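Side-chain contacts in antifreeze protein (Marinomonas primoryensis, PDB 5JUH), which forms the calcium-binding C-terminal RTX region of a giant adhesin that attaches its Antarctic bacterium to diatoms and ice and is probably exported by type I secretion: residues 98-103 with 107-112; 149-154 with 158-163; 172-177 with 186-191; 138-143 with 193-198. All coordinates share one frame; numbering follows the deposited sequence.

Contact 1: 98-103 with 107-112; sequences ILNDTT and NIDTIT. With CA (calcium ion), chain C; CA (calcium ion), chain E.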
# COMPACT_ATOMS: atom_id res chain seq x y z
N ILE A 98 -1.69 -5.27 -5.07
CA ILE A 98 -2.53 -5.93 -4.06
C ILE A 98 -1.73 -6.77 -3.13
O ILE A 98 -0.94 -7.57 -3.61
CB ILE A 98 -3.63 -6.81 -4.77
CG1 ILE A 98 -4.47 -5.98 -5.75
CG2 ILE A 98 -4.51 -7.46 -3.72
CD1 ILE A 98 -5.47 -6.83 -6.57
N LEU A 99 -1.85 -6.56 -1.84
CA LEU A 99 -1.01 -7.25 -0.89
C LEU A 99 -1.88 -8.15 0.01
O LEU A 99 -2.93 -7.80 0.45
CB LEU A 99 -0.26 -6.22 0.02
CG LEU A 99 0.76 -5.45 -0.86
CD1 LEU A 99 1.33 -4.38 0.05
CD2 LEU A 99 1.90 -6.32 -1.30
N ASN A 100 -1.33 -9.29 0.27
CA ASN A 100 -1.87 -10.32 1.17
C ASN A 100 -1.32 -10.15 2.54
O ASN A 100 -0.13 -9.87 2.77
CB ASN A 100 -1.60 -11.72 0.56
CG ASN A 100 -0.15 -12.02 0.39
OD1 ASN A 100 0.37 -13.14 0.90
ND2 ASN A 100 0.55 -11.14 -0.29
N ASP A 101 -2.14 -10.50 3.51
CA ASP A 101 -1.69 -10.50 4.90
C ASP A 101 -1.10 -11.90 5.20
O ASP A 101 -1.76 -12.86 5.17
CB ASP A 101 -2.96 -10.32 5.73
CG ASP A 101 -2.70 -10.06 7.15
OD1 ASP A 101 -1.53 -10.00 7.60
OD2 ASP A 101 -3.77 -10.03 7.96
N THR A 102 0.08 -11.98 5.63
CA THR A 102 0.75 -13.20 6.05
C THR A 102 0.88 -13.16 7.58
O THR A 102 0.83 -12.12 8.15
CB THR A 102 2.16 -13.40 5.43
OG1 THR A 102 2.98 -12.34 5.92
CG2 THR A 102 2.13 -13.43 3.91
N THR A 103 1.05 -14.32 8.22
CA THR A 103 1.41 -14.32 9.61
C THR A 103 2.89 -14.29 9.82
O THR A 103 3.33 -13.77 10.83
CB THR A 103 0.78 -15.49 10.40
OG1 THR A 103 1.38 -16.74 10.08
CG2 THR A 103 -0.77 -15.61 10.15
N ASN A 107 7.51 -13.70 4.83
CA ASN A 107 6.92 -14.15 3.62
C ASN A 107 6.28 -13.04 2.83
O ASN A 107 5.66 -13.27 1.83
CB ASN A 107 5.84 -15.21 3.91
CG ASN A 107 6.39 -16.50 4.41
OD1 ASN A 107 7.56 -16.85 4.17
ND2 ASN A 107 5.54 -17.25 5.07
N ILE A 108 6.47 -11.80 3.28
CA ILE A 108 5.83 -10.68 2.58
C ILE A 108 6.55 -10.35 1.27
O ILE A 108 7.71 -10.61 1.09
CB ILE A 108 5.74 -9.38 3.44
CG1 ILE A 108 7.08 -8.76 3.68
CG2 ILE A 108 5.02 -9.64 4.73
CD1 ILE A 108 7.07 -7.53 4.55
N ASP A 109 5.76 -9.77 0.34
CA ASP A 109 6.27 -9.40 -0.98
C ASP A 109 7.21 -8.18 -0.97
O ASP A 109 7.16 -7.36 -0.08
CB ASP A 109 5.14 -9.16 -1.93
CG ASP A 109 4.30 -10.43 -2.15
OD1 ASP A 109 4.84 -11.64 -2.10
OD2 ASP A 109 3.05 -10.19 -2.40
N THR A 110 8.03 -8.10 -2.03
CA THR A 110 8.84 -6.92 -2.34
C THR A 110 8.15 -6.18 -3.47
O THR A 110 7.77 -6.79 -4.50
CB THR A 110 10.21 -7.33 -2.71
OG1 THR A 110 10.86 -7.95 -1.61
CG2 THR A 110 11.03 -6.13 -3.20
N ILE A 111 7.98 -4.87 -3.30
CA ILE A 111 7.55 -3.98 -4.37
C ILE A 111 8.79 -3.19 -4.75
O ILE A 111 9.26 -2.40 -3.93
CB ILE A 111 6.38 -3.07 -3.96
CG1 ILE A 111 5.14 -3.93 -3.59
CG2 ILE A 111 6.11 -2.11 -5.13
CD1 ILE A 111 4.11 -3.11 -2.91
N THR A 112 9.29 -3.40 -5.93
CA THR A 112 10.60 -2.83 -6.27
C THR A 112 10.56 -1.32 -6.58
O THR A 112 11.57 -0.68 -6.23
CB THR A 112 11.28 -3.48 -7.43
OG1 THR A 112 10.57 -3.20 -8.61
CG2 THR A 112 11.42 -5.02 -7.30
CA CA C . 0.25 -10.14 9.09
CA CA E . 3.61 -13.66 -2.07
O HOH W 1 0.99 -9.44 -3.85
O HOH W 2 3.46 -12.88 0.26
O HOH W 3 2.10 -9.83 7.66
O HOH W 4 0.92 -8.05 8.12
O HOH W 5 -1.22 -11.53 10.40
O HOH W 6 -0.31 -8.65 10.69
O HOH W 7 1.75 -10.63 10.62
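Leu99 and Ile111 meet through their outermost methyls, Leu99 CD2 lying 4.2 Å from Ile111 CD1, while the same leucine branch slides past the carboxylate of Asp109. Further along, Thr102 offers both of its branches. Thr102 CG2 rests 4.1 Å from Asn107 CB, and Thr102 OG1, held between the backbone N and the carbonyl carbon (chi1 64°), packs 3.6 Å from Ile108 CG2, a side chain crossing it at about a right angle. The hydrogen bond of this hydroxyl goes to Asp104 O. The segments run roughly antiparallel as they pass from strand 96-98 of one sheet to strand 110-111 of the other, a link between the two sheets of the parallel beta-roll that characterises RTX proteins. Water takes over much of the polar contact. One molecule donates to Asn107 O (2.7 Å) and to Asn100 OD1 (3.2 Å) and also binds a calcium, which would be expected to polarise it and strengthen both bonds. A second water lies between Ile98 O and Asp109 OD2, 2.6 Å from the latter. The calcium bound by Asp109 OD1 at 2.4 Å is completed in part by Asp82, Leu84 and Asp86 of the preceding coil, so that the carboxylate divides its oxygens between metal and water. The other calcium is bound by Asp101 OD1 (2.3 Å), the carbonyl oxygen of Thr102 and five waters, one of which donates to Thr102 OG1.

Contact 2: 149-154 with 158-163; sequences ENVKVT and VKVGGE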
# COMPACT_ATOMS: atom_id res chain seq x y z
N GLU A 149 -6.04 5.74 11.46
CA GLU A 149 -5.63 5.18 12.70
C GLU A 149 -4.75 3.91 12.50
O GLU A 149 -3.79 3.69 13.20
CB GLU A 149 -6.85 4.79 13.56
CG GLU A 149 -6.36 4.33 14.92
CD GLU A 149 -7.41 4.06 15.90
OE1 GLU A 149 -8.57 4.01 15.53
OE2 GLU A 149 -7.12 4.01 17.12
N ASN A 150 -4.98 3.16 11.44
CA ASN A 150 -4.41 1.85 11.30
C ASN A 150 -3.32 1.68 10.31
O ASN A 150 -2.58 0.69 10.42
CB ASN A 150 -5.49 0.74 11.08
CG ASN A 150 -6.29 0.52 12.31
OD1 ASN A 150 -5.89 -0.18 13.26
ND2 ASN A 150 -7.45 1.14 12.35
N VAL A 151 -3.18 2.56 9.36
CA VAL A 151 -2.17 2.46 8.34
C VAL A 151 -1.09 3.51 8.66
O VAL A 151 -1.37 4.72 8.69
CB VAL A 151 -2.72 2.67 6.90
CG1 VAL A 151 -1.57 2.58 5.90
CG2 VAL A 151 -3.84 1.70 6.62
N LYS A 152 0.13 3.11 8.95
CA LYS A 152 1.21 3.99 9.30
C LYS A 152 2.13 4.08 8.11
O LYS A 152 2.84 3.09 7.76
CB LYS A 152 1.91 3.48 10.54
CG LYS A 152 1.02 3.48 11.76
CD LYS A 152 1.52 4.31 12.87
CE LYS A 152 0.50 4.72 13.90
NZ LYS A 152 -0.71 3.76 13.91
N VAL A 153 2.20 5.28 7.52
CA VAL A 153 3.02 5.51 6.29
C VAL A 153 4.22 6.35 6.68
O VAL A 153 4.06 7.43 7.28
CB VAL A 153 2.19 6.24 5.26
CG1 VAL A 153 2.99 6.31 4.01
CG2 VAL A 153 0.88 5.44 5.03
N THR A 154 5.44 5.85 6.37
CA THR A 154 6.64 6.64 6.60
C THR A 154 7.49 6.53 5.36
O THR A 154 7.13 5.84 4.41
CB THR A 154 7.38 6.22 7.87
OG1 THR A 154 7.70 4.82 7.73
CG2 THR A 154 6.54 6.49 9.07
N VAL A 158 5.29 1.05 4.91
CA VAL A 158 3.85 1.13 5.20
C VAL A 158 3.55 -0.04 6.12
O VAL A 158 3.87 -1.21 5.80
CB VAL A 158 3.02 1.01 3.87
CG1 VAL A 158 1.53 1.03 4.16
CG2 VAL A 158 3.38 2.13 2.90
N LYS A 159 2.94 0.25 7.25
CA LYS A 159 2.73 -0.74 8.30
C LYS A 159 1.26 -0.76 8.67
O LYS A 159 0.67 0.26 8.73
CB LYS A 159 3.61 -0.46 9.53
CG LYS A 159 5.11 -0.59 9.19
CD LYS A 159 5.85 -0.27 10.45
CE LYS A 159 7.31 -0.05 10.21
NZ LYS A 159 8.13 -1.18 10.13
N VAL A 160 0.80 -1.98 8.99
CA VAL A 160 -0.54 -2.19 9.62
C VAL A 160 -0.36 -3.00 10.85
O VAL A 160 0.30 -3.97 10.76
CB VAL A 160 -1.52 -2.84 8.59
CG1 VAL A 160 -2.83 -3.09 9.25
CG2 VAL A 160 -1.79 -1.99 7.35
N GLY A 161 -0.79 -2.54 12.03
CA GLY A 161 -0.49 -3.30 13.24
C GLY A 161 0.94 -3.46 13.60
O GLY A 161 1.37 -4.51 14.13
N GLY A 162 1.75 -2.42 13.25
CA GLY A 162 3.16 -2.50 13.44
C GLY A 162 3.98 -3.37 12.60
O GLY A 162 5.10 -3.60 12.94
N GLU A 163 3.38 -3.95 11.56
CA GLU A 163 4.06 -4.84 10.71
C GLU A 163 4.08 -4.28 9.28
O GLU A 163 3.07 -3.85 8.78
CB GLU A 163 3.30 -6.26 10.67
CG GLU A 163 3.25 -7.09 11.99
CD GLU A 163 4.52 -7.80 12.39
OE1 GLU A 163 4.43 -8.69 13.32
OE2 GLU A 163 5.62 -7.49 11.83
O HOH W 8 -2.16 -0.46 12.61
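Lys152 and Lys159 form the central hydrogen-bonded pair of a beta hairpin made by strands 151-154 and 157-160. Lys152 N gives an almost straight bond to Lys159 O (2.9 Å, 176° at the hydrogen), and Lys159 N returns one of 2.9 Å to Lys152 O, tilted from the carbonyl plane. The same Lys152 O receives a CA-H...O contact from Val158 CA at 3.4 Å. Both lysines extend from one face and part company: Lys152 NZ bends back to a weak bond with Glu149 O, whereas Lys159 NZ reaches a salt bridge with Asp164. The opposite face carries Val151, Val153, Val158 and Val160, each with CG1 anti to the backbone N. Val151 CG1 meets Val158 CG1 diagonally at 3.9 Å, and Val153 CG1 lies 4.3 Å from Val158 CG2. At the helix-proximal end a water joins Asn150 O to Gly161 N through two short hydrogen bonds. Gly161 and Gly162, both with positive phi, fill the middle of a type I' turn from Val160 to Glu163 that leads the chain into strand 163-168. Strand 151-154 leaves helix 140-150 directly and is the outermost strand of the sheet within this chain; Leu127 of helix 124-127 covers Val151 and Val160, Val165 of strand 163-168 flanks Val158, and Ile188 of strand 187-192 in the second sheet packs on Val153 and Val158.

Contact 3: 172-177 with 186-191; sequences SNFDSN and DSIKVI. With CA (calcium ion), chain B.
Two first torsions help bring Asp175 and Asp186 together with Asn177 round one calcium: Asp175 CG lies anti to the backbone N (chi1 -178°), and Asp186 CG is anti to its carbonyl carbon (-71°). Asp175 OD1 binds the metal at 2.2 Å and Asn177 OD1 at 2.4 Å, while Asp186 grips it with both carboxylate oxygens, OD1 and OD2, each at 2.4 Å. The two carboxylates are turned nearly perpendicular to each other. Asp186 OD1 has further work: Asn177 N donates to it at 3.1 Å, nearly along its C-O axis, and Ser176 N adds a weak bond. The bidentate metal grip, with these donors and Thr183 N on OD2, holds the carboxylate. Ser176 OG receives a nearly straight bond from Ser187 N (2.9 Å), tying the start of strand 187-192 to the loop. On the apolar side Phe174 CD2 lies 4.3 Å from Ile188 CG2. Upstream, Asn173 OD1 closes an Asx turn onto Asp175 N. The carbonyl oxygens of Val179 and Gly181 and a water beside Asn177 ND2 complete seven ligands. The spacing of the ligands, at the first, third, fifth, seventh and twelfth positions with the last one bidentate, recalls an EF-hand calcium loop, but the fifth ligand is a backbone carbonyl, and the loop follows no helix and leads into a strand.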
# COMPACT_ATOMS: atom_id res chain seq x y z
N SER A 172 11.85 2.64 -5.24
CA SER A 172 10.65 3.28 -4.70
C SER A 172 10.90 4.75 -4.39
O SER A 172 12.04 5.19 -4.14
CB SER A 172 10.23 2.50 -3.43
OG SER A 172 9.89 1.17 -3.77
N ASN A 173 9.81 5.49 -4.32
CA ASN A 173 9.88 6.96 -4.11
C ASN A 173 8.65 7.35 -3.37
O ASN A 173 7.54 7.32 -4.01
CB ASN A 173 10.03 7.70 -5.37
CG ASN A 173 10.32 9.14 -5.15
OD1 ASN A 173 10.15 9.69 -4.09
ND2 ASN A 173 10.86 9.77 -6.15
N PHE A 174 8.70 7.75 -2.11
CA PHE A 174 7.54 8.15 -1.38
C PHE A 174 7.22 9.68 -1.44
O PHE A 174 6.36 10.15 -0.74
CB PHE A 174 7.63 7.68 0.07
CG PHE A 174 7.24 6.21 0.30
CD1 PHE A 174 7.69 5.21 -0.48
CD2 PHE A 174 6.44 5.90 1.26
CE1 PHE A 174 7.33 3.91 -0.29
CE2 PHE A 174 6.10 4.57 1.53
CZ PHE A 174 6.53 3.60 0.73
N ASP A 175 7.83 10.39 -2.36
CA ASP A 175 7.56 11.81 -2.59
C ASP A 175 6.38 11.94 -3.54
O ASP A 175 6.53 11.95 -4.77
CB ASP A 175 8.78 12.42 -3.19
CG ASP A 175 8.61 14.01 -3.46
OD1 ASP A 175 7.67 14.68 -2.88
OD2 ASP A 175 9.45 14.47 -4.29
N SER A 176 5.19 12.05 -2.96
CA SER A 176 3.95 12.08 -3.81
C SER A 176 3.74 13.40 -4.49
O SER A 176 3.15 13.47 -5.54
CB SER A 176 2.76 11.70 -3.00
OG SER A 176 2.51 12.58 -1.90
N ASN A 177 4.20 14.46 -3.85
CA ASN A 177 3.90 15.85 -4.30
C ASN A 177 4.98 16.48 -5.12
O ASN A 177 4.80 17.56 -5.65
CB ASN A 177 3.34 16.72 -3.16
CG ASN A 177 4.36 17.03 -2.11
OD1 ASN A 177 5.53 16.77 -2.29
ND2 ASN A 177 3.94 17.57 -1.04
N ASP A 186 3.45 14.62 2.20
CA ASP A 186 3.27 13.53 1.21
C ASP A 186 2.26 12.52 1.71
O ASP A 186 1.93 12.40 2.92
CB ASP A 186 4.63 12.86 0.95
CG ASP A 186 5.62 13.78 0.13
OD1 ASP A 186 5.34 14.16 -0.98
OD2 ASP A 186 6.69 14.08 0.72
N SER A 187 1.73 11.78 0.73
CA SER A 187 0.77 10.74 1.06
C SER A 187 0.87 9.60 0.09
O SER A 187 1.48 9.68 -0.99
CB SER A 187 -0.69 11.31 1.04
OG SER A 187 -0.95 11.82 -0.29
N ILE A 188 0.24 8.49 0.48
CA ILE A 188 0.12 7.33 -0.42
C ILE A 188 -1.34 7.05 -0.67
O ILE A 188 -2.20 7.33 0.20
CB ILE A 188 0.82 6.06 0.10
CG1 ILE A 188 0.22 5.54 1.31
CG2 ILE A 188 2.32 6.25 0.14
CD1 ILE A 188 0.52 4.05 1.47
N LYS A 189 -1.60 6.45 -1.82
CA LYS A 189 -2.93 6.02 -2.19
C LYS A 189 -3.17 4.57 -1.65
O LYS A 189 -2.39 3.68 -1.98
CB LYS A 189 -3.10 6.10 -3.66
CG LYS A 189 -3.00 7.53 -4.15
CD LYS A 189 -3.40 7.73 -5.59
CE LYS A 189 -2.42 7.07 -6.51
NZ LYS A 189 -2.63 7.56 -7.96
N VAL A 190 -4.20 4.39 -0.83
CA VAL A 190 -4.53 3.13 -0.21
C VAL A 190 -5.94 2.78 -0.64
O VAL A 190 -6.86 3.64 -0.56
CB VAL A 190 -4.48 3.23 1.30
CG1 VAL A 190 -5.03 2.00 1.96
CG2 VAL A 190 -3.11 3.59 1.77
N ILE A 191 -6.10 1.56 -1.13
CA ILE A 191 -7.40 1.02 -1.56
C ILE A 191 -7.93 0.06 -0.46
O ILE A 191 -7.22 -0.76 0.06
CB ILE A 191 -7.30 0.32 -2.90
CG1 ILE A 191 -6.97 1.40 -3.99
CG2 ILE A 191 -8.59 -0.37 -3.25
CD1 ILE A 191 -6.37 0.80 -5.21
CA CA B . 7.25 15.67 -1.01
O HOH W 9 6.51 17.03 0.89

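Contact 4: 138-143 with 193-198; sequences ADVDAV and NNEEYS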
# COMPACT_ATOMS: atom_id res chain seq x y z
N ALA A 138 -20.24 1.18 5.57
CA ALA A 138 -19.44 2.35 5.92
C ALA A 138 -19.34 3.31 4.76
O ALA A 138 -19.18 2.92 3.57
CB ALA A 138 -18.04 1.88 6.33
N ASP A 139 -19.30 4.59 5.11
CA ASP A 139 -19.05 5.67 4.20
C ASP A 139 -17.56 6.00 4.11
O ASP A 139 -16.77 5.55 4.89
CB ASP A 139 -19.90 6.90 4.50
CG ASP A 139 -19.65 7.48 5.81
OD1 ASP A 139 -18.48 7.85 6.10
OD2 ASP A 139 -20.60 7.60 6.67
N VAL A 140 -17.20 6.95 3.23
CA VAL A 140 -15.78 7.21 2.98
C VAL A 140 -15.19 7.98 4.18
O VAL A 140 -13.95 7.96 4.31
CB VAL A 140 -15.52 7.95 1.67
CG1 VAL A 140 -15.98 7.14 0.45
CG2 VAL A 140 -16.15 9.34 1.68
N ASP A 141 -15.97 8.67 5.05
CA ASP A 141 -15.35 9.31 6.21
C ASP A 141 -15.04 8.31 7.26
O ASP A 141 -13.94 8.33 7.86
CB ASP A 141 -16.25 10.38 6.74
CG ASP A 141 -15.59 11.12 7.79
OD1 ASP A 141 -14.45 11.58 7.50
OD2 ASP A 141 -16.05 11.19 8.93
N ALA A 142 -15.87 7.34 7.50
CA ALA A 142 -15.56 6.26 8.43
C ALA A 142 -14.41 5.44 7.99
O ALA A 142 -13.54 5.10 8.82
CB ALA A 142 -16.80 5.35 8.66
N VAL A 143 -14.28 5.21 6.68
CA VAL A 143 -13.16 4.43 6.18
C VAL A 143 -11.89 5.23 6.35
O VAL A 143 -10.82 4.76 6.81
CB VAL A 143 -13.39 3.99 4.72
CG1 VAL A 143 -12.07 3.29 4.26
CG2 VAL A 143 -14.50 2.98 4.70
N ASN A 193 -11.59 -2.05 0.01
CA ASN A 193 -12.91 -2.38 -0.62
C ASN A 193 -13.17 -1.58 -1.91
O ASN A 193 -14.24 -1.07 -2.11
CB ASN A 193 -14.01 -2.21 0.41
CG ASN A 193 -14.03 -3.30 1.44
OD1 ASN A 193 -13.55 -4.39 1.27
ND2 ASN A 193 -14.78 -3.02 2.49
N ASN A 194 -12.18 -1.59 -2.83
CA ASN A 194 -12.32 -0.99 -4.12
C ASN A 194 -12.56 0.49 -4.19
O ASN A 194 -12.98 1.00 -5.20
CB ASN A 194 -13.33 -1.72 -5.03
CG ASN A 194 -13.11 -3.20 -4.99
OD1 ASN A 194 -13.93 -3.95 -4.52
ND2 ASN A 194 -12.03 -3.60 -5.47
N GLU A 195 -12.24 1.20 -3.15
CA GLU A 195 -12.30 2.67 -3.14
C GLU A 195 -10.93 3.16 -2.57
O GLU A 195 -10.28 2.49 -1.81
CB GLU A 195 -13.46 3.15 -2.26
CG GLU A 195 -14.80 2.90 -3.10
CD GLU A 195 -16.12 3.28 -2.53
OE1 GLU A 195 -17.20 3.58 -3.28
OE2 GLU A 195 -16.06 3.14 -1.29
N GLU A 196 -10.55 4.35 -3.05
CA GLU A 196 -9.19 4.84 -2.82
C GLU A 196 -9.19 6.05 -1.87
O GLU A 196 -10.04 6.96 -1.95
CB GLU A 196 -8.58 5.17 -4.17
CG GLU A 196 -7.09 5.48 -4.02
CD GLU A 196 -6.43 5.49 -5.37
OE1 GLU A 196 -6.50 6.44 -6.14
OE2 GLU A 196 -5.79 4.43 -5.62
N TYR A 197 -8.14 6.06 -1.06
CA TYR A 197 -7.90 7.06 -0.04
C TYR A 197 -6.49 7.53 0.03
O TYR A 197 -5.65 6.77 -0.33
CB TYR A 197 -8.23 6.42 1.35
CG TYR A 197 -9.66 5.91 1.41
CD1 TYR A 197 -9.98 4.62 0.89
CD2 TYR A 197 -10.68 6.64 1.94
CE1 TYR A 197 -11.26 4.15 0.89
CE2 TYR A 197 -11.97 6.18 1.97
CZ TYR A 197 -12.28 4.95 1.41
OH TYR A 197 -13.55 4.50 1.46
N SER A 198 -6.25 8.83 0.35
CA SER A 198 -4.91 9.36 0.44
C SER A 198 -4.52 9.48 1.90
O SER A 198 -5.18 10.20 2.62
CB SER A 198 -4.84 10.74 -0.25
OG SER A 198 -4.76 10.47 -1.64
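Val143 lies across one face of the Tyr197 ring, the two side chains crossing at about a right angle, where the first turn of helix 140-150 packs on strand 195-200, the outer strand of its sheet and the second strand of the hairpin it forms with strand 187-192. The methyl CG1 of Val143, anti to the backbone N (chi1 175°), makes a CH-pi contact 3.7 Å from the ring centroid, 29° off the normal and displaced toward the phenol end. It is therefore CZ, 3.3 Å from Val143 CG1, that takes the tightest of the ring packing. The hydroxyl passes just as close to the base of the valine, with Tyr197 OH 3.3 Å from Val143 CB. Val140, one turn earlier, comes from another direction: its carbonyl oxygen lies near the ring plane at the edge, 3.5 Å from Tyr197 CE2. Val140 O also accepts a hydrogen bond from Thr144 OG1. The side chain of Val140 crosses the tyrosine obliquely, bringing CG1 to 3.7 Å from Tyr197 OH and, more loosely, near the carboxylate of Glu195. Thr144 and Leu147 of the same helix also touch the tyrosine, and Tyr192 of strand 187-192 packs on Val143. The helix begins just before the contact with Asp139 at its N-cap: OD1 of Asp139 accepts a weak bond from Asp141 N and, on its syn side but tilted out of the carboxylate plane, a straighter one from Ala142 N at 3.0 Å.

From the N terminus, contact 1 comes first, closing a short loop between strands 96-98 and 110-111 before any other contact opens. Contact 4 opens next, at the start of helix 140-150, and closes last on strand 195-200, so contacts 2 and 3 lie nested inside it one after the other. Contact 2 follows the same helix into the hairpin at the margin of one sheet; contact 3 closes the calcium loop leading into strand 187-192 of the other. The last two strands tie contact 3 to contact 4 through Val190 and Tyr197. Phe174 and Ile188 of contact 3 pack against contact 2, and Ser172 touches the end of contact 1.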